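Local coordinates for protein serine-threonine phosphatase 2C (Toxoplasma gondii, PDB 2I44) that probably removes phosphate from phosphoserine and phosphothreonine of proteins as a metal-dependent phosphatase of the PP2C family, and binds calcium ions, at residues 76-81 with 118-123; 57-62 with 69-74. All blocks are in the same frame, centred on the assembly; numbering follows the deposited sequence.

Contact 1 of 2, residues 76-81 with 118-123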
loop_
_atom_site.group_PDB
_atom_site.type_symbol
_atom_site.label_atom_id
_atom_site.label_comp_id
_atom_site.label_asym_id
_atom_site.label_seq_id
_atom_site.Cartn_x
_atom_site.Cartn_y
_atom_site.Cartn_z
ATOM N N VAL A 76 -4.578 -2.579 11.159
ATOM C CA VAL A 76 -5.518 -1.795 11.946
ATOM C C VAL A 76 -5.278 -1.990 13.450
ATOM O O VAL A 76 -5.188 -1.010 14.199
ATOM C CB VAL A 76 -6.985 -2.107 11.550
ATOM C CG1 VAL A 76 -7.951 -1.425 12.501
ATOM C CG2 VAL A 76 -7.243 -1.597 10.135
ATOM N N PRO A 77 -5.146 -3.246 13.912
ATOM C CA PRO A 77 -4.910 -3.445 15.348
ATOM C C PRO A 77 -3.635 -2.737 15.824
ATOM O O PRO A 77 -3.635 -2.072 16.864
ATOM C CB PRO A 77 -4.819 -4.962 15.473
ATOM C CG PRO A 77 -5.759 -5.428 14.397
ATOM C CD PRO A 77 -5.376 -4.537 13.239
ATOM N N GLN A 78 -2.555 -2.867 15.063
ATOM C CA GLN A 78 -1.303 -2.222 15.437
ATOM C C GLN A 78 -1.431 -0.700 15.398
ATOM O O GLN A 78 -0.878 0.003 16.244
ATOM C CB GLN A 78 -0.171 -2.662 14.504
ATOM C CG GLN A 78 0.352 -4.071 14.755
ATOM C CD GLN A 78 1.008 -4.226 16.123
ATOM O OE1 GLN A 78 1.321 -3.242 16.793
ATOM N NE2 GLN A 78 1.236 -5.468 16.532
ATOM N N LEU A 79 -2.161 -0.192 14.409
ATOM C CA LEU A 79 -2.343 1.248 14.274
ATOM C C LEU A 79 -2.989 1.856 15.512
ATOM O O LEU A 79 -2.436 2.767 16.124
ATOM C CB LEU A 79 -3.210 1.570 13.051
ATOM C CG LEU A 79 -3.653 3.031 12.919
ATOM C CD1 LEU A 79 -2.430 3.919 12.724
ATOM C CD2 LEU A 79 -4.602 3.180 11.742
ATOM N N ILE A 80 -4.155 1.342 15.885
ATOM C CA ILE A 80 -4.869 1.882 17.025
ATOM C C ILE A 80 -4.265 1.549 18.394
ATOM O O ILE A 80 -4.671 2.122 19.400
ATOM C CB ILE A 80 -6.362 1.472 16.983
ATOM C CG1 ILE A 80 -6.506 -0.037 17.132
ATOM C CG2 ILE A 80 -6.982 1.925 15.660
ATOM C CD1 ILE A 80 -7.944 -0.513 17.011
ATOM N N SER A 81 -3.302 0.633 18.436
ATOM C CA SER A 81 -2.651 0.287 19.694
ATOM C C SER A 81 -1.508 1.265 19.917
ATOM O O SER A 81 -0.868 1.272 20.965
ATOM C CB SER A 81 -2.091 -1.135 19.644
ATOM O OG SER A 81 -3.131 -2.085 19.490
ATOM N N LYS A 118 6.233 -0.352 11.515
ATOM C CA LYS A 118 7.275 -1.056 12.245
ATOM C C LYS A 118 6.751 -2.124 13.195
ATOM O O LYS A 118 7.327 -3.203 13.282
ATOM C CB LYS A 118 8.151 -0.050 12.992
ATOM C CG LYS A 118 8.967 0.834 12.054
ATOM C CD LYS A 118 9.575 2.016 12.776
ATOM C CE LYS A 118 10.389 2.880 11.832
ATOM N NZ LYS A 118 10.687 4.216 12.419
ATOM N N ASN A 119 5.655 -1.839 13.893
ATOM C CA ASN A 119 5.100 -2.816 14.827
ATOM C C ASN A 119 4.417 -3.962 14.095
ATOM O O ASN A 119 4.509 -5.124 14.507
ATOM C CB ASN A 119 4.121 -2.147 15.799
ATOM C CG ASN A 119 4.820 -1.205 16.760
ATOM O OD1 ASN A 119 5.986 -1.410 17.101
ATOM N ND2 ASN A 119 4.111 -0.176 17.210
ATOM N N ALA A 120 3.734 -3.643 13.001
ATOM C CA ALA A 120 3.073 -4.684 12.231
ATOM C C ALA A 120 4.126 -5.576 11.592
ATOM O O ALA A 120 3.925 -6.781 11.454
ATOM C CB ALA A 120 2.186 -4.073 11.167
ATOM N N ASP A 121 5.259 -5.001 11.203
ATOM C CA ASP A 121 6.284 -5.827 10.581
ATOM C C ASP A 121 6.992 -6.710 11.595
ATOM O O ASP A 121 7.325 -7.853 11.296
ATOM C CB ASP A 121 7.319 -4.993 9.824
ATOM C CG ASP A 121 8.208 -5.856 8.939
ATOM O OD1 ASP A 121 7.653 -6.635 8.129
ATOM O OD2 ASP A 121 9.449 -5.768 9.052
ATOM N N ASN A 122 7.230 -6.187 12.794
ATOM C CA ASN A 122 7.893 -6.988 13.820
ATOM C C ASN A 122 7.040 -8.212 14.113
ATOM O O ASN A 122 7.546 -9.327 14.190
ATOM C CB ASN A 122 8.104 -6.183 15.111
ATOM C CG ASN A 122 9.126 -5.083 14.948
ATOM O OD1 ASN A 122 9.992 -5.149 14.072
ATOM N ND2 ASN A 122 9.045 -4.068 15.803
ATOM N N GLU A 123 5.736 -8.004 14.249
ATOM C CA GLU A 123 4.830 -9.102 14.543
ATOM C C GLU A 123 4.775 -10.095 13.382
ATOM O O GLU A 123 4.764 -11.310 13.589
ATOM C CB GLU A 123 3.428 -8.572 14.834
ATOM C CG GLU A 123 2.536 -9.598 15.512
ATOM C CD GLU A 123 1.097 -9.142 15.606
ATOM O OE1 GLU A 123 0.866 -7.912 15.650
ATOM O OE2 GLU A 123 0.200 -10.012 15.647
#
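The side chain of Q78 lies over the backbone of A120 and reaches on to the carboxylate of E123, running from one helix to the other. Q78 alone contributes 96 of the 176 Å² buried between the segments, so one side chain carries the contact from its side. Its aliphatic part does the packing: CG of Q78 stands 3.8 Å from CA of A120 and 4.0 Å from CB of the same residue. The chain bends about its CB-CG bond (chi2 -64°), which turns the amide along the face of helix 98-130 and lets its two ends meet different residues. NE2 of Q78 donates to OE1 of E123 at 2.6 Å. This hydrogen bond is short, with an N-H...O angle of 151°; the oxygen lies in the amide plane and is approached nearly along its C-O axis, while amide and carboxylate planes are steeply turned against each other. At the other end, OE1 of Q78 sits against CB of N119 at 3.2 Å, a contact of oxygen with a methylene and not with the N119 amide. E123 gets to its partner by an extended chain, CG being anti to the backbone N.

The segment axes approach to 9.1 Å with an angle of 132° between their directions, a steeply inclined, broadly antiparallel pairing in which Q78 and A120 are nearest at the CA atoms, 6.0 Å. The other faces of the pair meet further elements: L79 packs on W85 and on F55 of strand 53-62, and A120 on F233. Between the segments themselves, a neutral amide meets a probably ionised carboxylate, so the polar link is a single charge-assisted hydrogen bond laid over a small apolar patch, and it should fix which way round the Q78 amide is turned.

Contact 2 of 2, residues 57-62 with 69-74. With CA (calcium ion), chain E; CA (calcium ion), chain D.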
loop_
_atom_site.group_PDB
_atom_site.type_symbol
_atom_site.label_atom_id
_atom_site.label_comp_id
_atom_site.label_asym_id
_atom_site.label_seq_id
_atom_site.Cartn_x
_atom_site.Cartn_y
_atom_site.Cartn_z
ATOM N N GLY A 57 -6.025 0.059 2.792
ATOM C CA GLY A 57 -4.769 -0.633 2.561
ATOM C C GLY A 57 -4.842 -1.707 1.490
ATOM O O GLY A 57 -5.814 -2.454 1.408
ATOM N N VAL A 58 -3.810 -1.769 0.658
ATOM C CA VAL A 58 -3.719 -2.760 -0.401
ATOM C C VAL A 58 -2.328 -3.369 -0.283
ATOM O O VAL A 58 -1.351 -2.653 -0.046
ATOM C CB VAL A 58 -3.911 -2.113 -1.793
ATOM C CG1 VAL A 58 -3.658 -3.142 -2.890
ATOM C CG2 VAL A 58 -5.323 -1.557 -1.914
ATOM N N PHE A 59 -2.226 -4.683 -0.455
ATOM C CA PHE A 59 -0.938 -5.353 -0.293
ATOM C C PHE A 59 -0.575 -6.325 -1.404
ATOM O O PHE A 59 -1.307 -7.279 -1.664
ATOM C CB PHE A 59 -0.942 -6.095 1.050
ATOM C CG PHE A 59 -1.509 -5.286 2.183
ATOM C CD1 PHE A 59 -0.727 -4.341 2.840
ATOM C CD2 PHE A 59 -2.843 -5.436 2.560
ATOM C CE1 PHE A 59 -1.262 -3.555 3.855
ATOM C CE2 PHE A 59 -3.389 -4.655 3.576
ATOM C CZ PHE A 59 -2.594 -3.711 4.224
ATOM N N ASP A 60 0.562 -6.088 -2.055
ATOM C CA ASP A 60 1.022 -6.971 -3.130
ATOM C C ASP A 60 2.028 -7.975 -2.567
ATOM O O ASP A 60 3.199 -7.654 -2.352
ATOM C CB ASP A 60 1.678 -6.157 -4.261
ATOM C CG ASP A 60 2.016 -7.005 -5.493
ATOM O OD1 ASP A 60 1.907 -8.249 -5.426
ATOM O OD2 ASP A 60 2.399 -6.414 -6.534
ATOM N N GLY A 61 1.566 -9.199 -2.330
ATOM C CA GLY A 61 2.452 -10.218 -1.806
ATOM C C GLY A 61 3.290 -10.868 -2.887
ATOM O O GLY A 61 2.962 -10.789 -4.074
ATOM N N THR A 62 4.385 -11.494 -2.476
ATOM C CA THR A 62 5.273 -12.194 -3.393
ATOM C C THR A 62 5.957 -13.332 -2.624
ATOM O O THR A 62 6.225 -13.208 -1.427
ATOM C CB THR A 62 6.332 -11.248 -3.996
ATOM O OG1 THR A 62 7.201 -11.987 -4.860
ATOM C CG2 THR A 62 7.152 -10.608 -2.909
ATOM N N GLU A 69 -1.391 -12.013 3.200
ATOM C CA GLU A 69 -2.564 -12.586 3.855
ATOM C C GLU A 69 -2.649 -12.226 5.338
ATOM O O GLU A 69 -3.733 -11.958 5.865
ATOM C CB GLU A 69 -2.560 -14.108 3.685
ATOM C CG GLU A 69 -3.596 -14.863 4.511
ATOM C CD GLU A 69 -5.037 -14.445 4.240
ATOM O OE1 GLU A 69 -5.303 -13.737 3.241
ATOM O OE2 GLU A 69 -5.913 -14.845 5.036
ATOM N N ASN A 70 -1.498 -12.214 6.003
ATOM C CA ASN A 70 -1.447 -11.894 7.420
ATOM C C ASN A 70 -1.326 -10.409 7.750
ATOM O O ASN A 70 -2.097 -9.888 8.565
ATOM C CB ASN A 70 -0.302 -12.665 8.075
ATOM C CG ASN A 70 -0.627 -14.135 8.246
ATOM O OD1 ASN A 70 -1.334 -14.515 9.175
ATOM N ND2 ASN A 70 -0.132 -14.968 7.333
ATOM N N VAL A 71 -0.374 -9.723 7.125
ATOM C CA VAL A 71 -0.180 -8.307 7.415
ATOM C C VAL A 71 -1.476 -7.516 7.306
ATOM O O VAL A 71 -1.660 -6.524 8.008
ATOM C CB VAL A 71 0.900 -7.670 6.487
ATOM C CG1 VAL A 71 0.269 -7.145 5.209
ATOM C CG2 VAL A 71 1.641 -6.565 7.233
ATOM N N LYS A 72 -2.386 -7.967 6.447
ATOM C CA LYS A 72 -3.652 -7.269 6.253
ATOM C C LYS A 72 -4.508 -7.220 7.515
ATOM O O LYS A 72 -5.319 -6.313 7.680
ATOM C CB LYS A 72 -4.469 -7.923 5.137
ATOM C CG LYS A 72 -5.331 -9.061 5.630
ATOM C CD LYS A 72 -6.105 -9.713 4.521
ATOM C CE LYS A 72 -6.955 -10.843 5.080
ATOM N NZ LYS A 72 -7.651 -11.578 4.000
ATOM N N ASP A 73 -4.343 -8.205 8.393
ATOM C CA ASP A 73 -5.117 -8.265 9.627
ATOM C C ASP A 73 -4.334 -7.675 10.796
ATOM O O ASP A 73 -4.841 -7.595 11.913
ATOM C CB ASP A 73 -5.500 -9.719 9.962
ATOM C CG ASP A 73 -6.213 -10.430 8.812
ATOM O OD1 ASP A 73 -7.223 -9.905 8.294
ATOM O OD2 ASP A 73 -5.764 -11.531 8.434
ATOM N N LEU A 74 -3.100 -7.259 10.540
ATOM C CA LEU A 74 -2.271 -6.689 11.593
ATOM C C LEU A 74 -2.212 -5.166 11.616
ATOM O O LEU A 74 -1.997 -4.567 12.670
ATOM C CB LEU A 74 -0.842 -7.229 11.484
ATOM C CG LEU A 74 -0.639 -8.746 11.554
ATOM C CD1 LEU A 74 0.851 -9.066 11.396
ATOM C CD2 LEU A 74 -1.166 -9.283 12.883
HETATM CA CA CA E . 2.608 -10.207 -6.165
HETATM CA CA CA D . 2.264 -7.534 -8.454
HETATM O O HOH W 1 -0.018 -7.299 -8.100
HETATM O O HOH W 2 2.262 -9.608 -8.136
HETATM O O HOH W 3 4.183 -7.315 -8.402
HETATM O O HOH W 4 4.738 -9.379 -6.590
HETATM O O HOH W 5 2.673 -12.444 -6.557
#
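The metal-bearing strand of the PP2C beta-sandwich, 53-62, packs here beneath helix 66-80 through the ring of F59. CG1 of V71 lies over one face of that ring, 4.0 Å from its centroid and 21° off the normal, a CH-pi contact displaced toward the CD1 side, where CD1 of F59 and CG1 of V71 are 3.8 Å apart. At the far side of the ring outline, CE2 of F59 meets CA and CB of K72 obliquely, both at 3.8 Å; the rest of the lysine leads away to a salt bridge with E69, whose hydrogen bond is weak. The next residue on the strand, D60, bridges both calcium ions: its OD1 binds the chain E ion at 2.2 Å and its OD2 the chain D ion at 2.2 Å. The carbonyl O of G61 adds a 2.2 Å bond to the chain E ion, water 2 joins the two metals, and D266 and D311 help complete the chain D site. Strand 53-62 runs between strands 38-43 and 137-146, with T41, S138 and S140 also touching F59, while L124 of helix 98-130 packs on V71 from the helical layer.

In the fold
Helix 66-80 serves both contacts: residues 69-74 rest on strand 53-62 in contact 2, and 76-81 meet helix 98-130 in contact 1, about two turns further on. The centres are about 12 Å apart, and L74 joins them directly, with its CD2 3.2 Å from OE2 of E123 and its CD1 3.8 Å from O of A120. Together they trace a path from strand 53-62 to helix 66-80 to helix 98-130, consistent with the helical layer flanking the sheets in PP2C folds. D60 and G61, which bind calcium, follow F59, whose side chain is about 11 Å from that of D266; contact 1 lies away from the metal site, farther from the chain centre (about 15 Å against 9 Å, centre to centre).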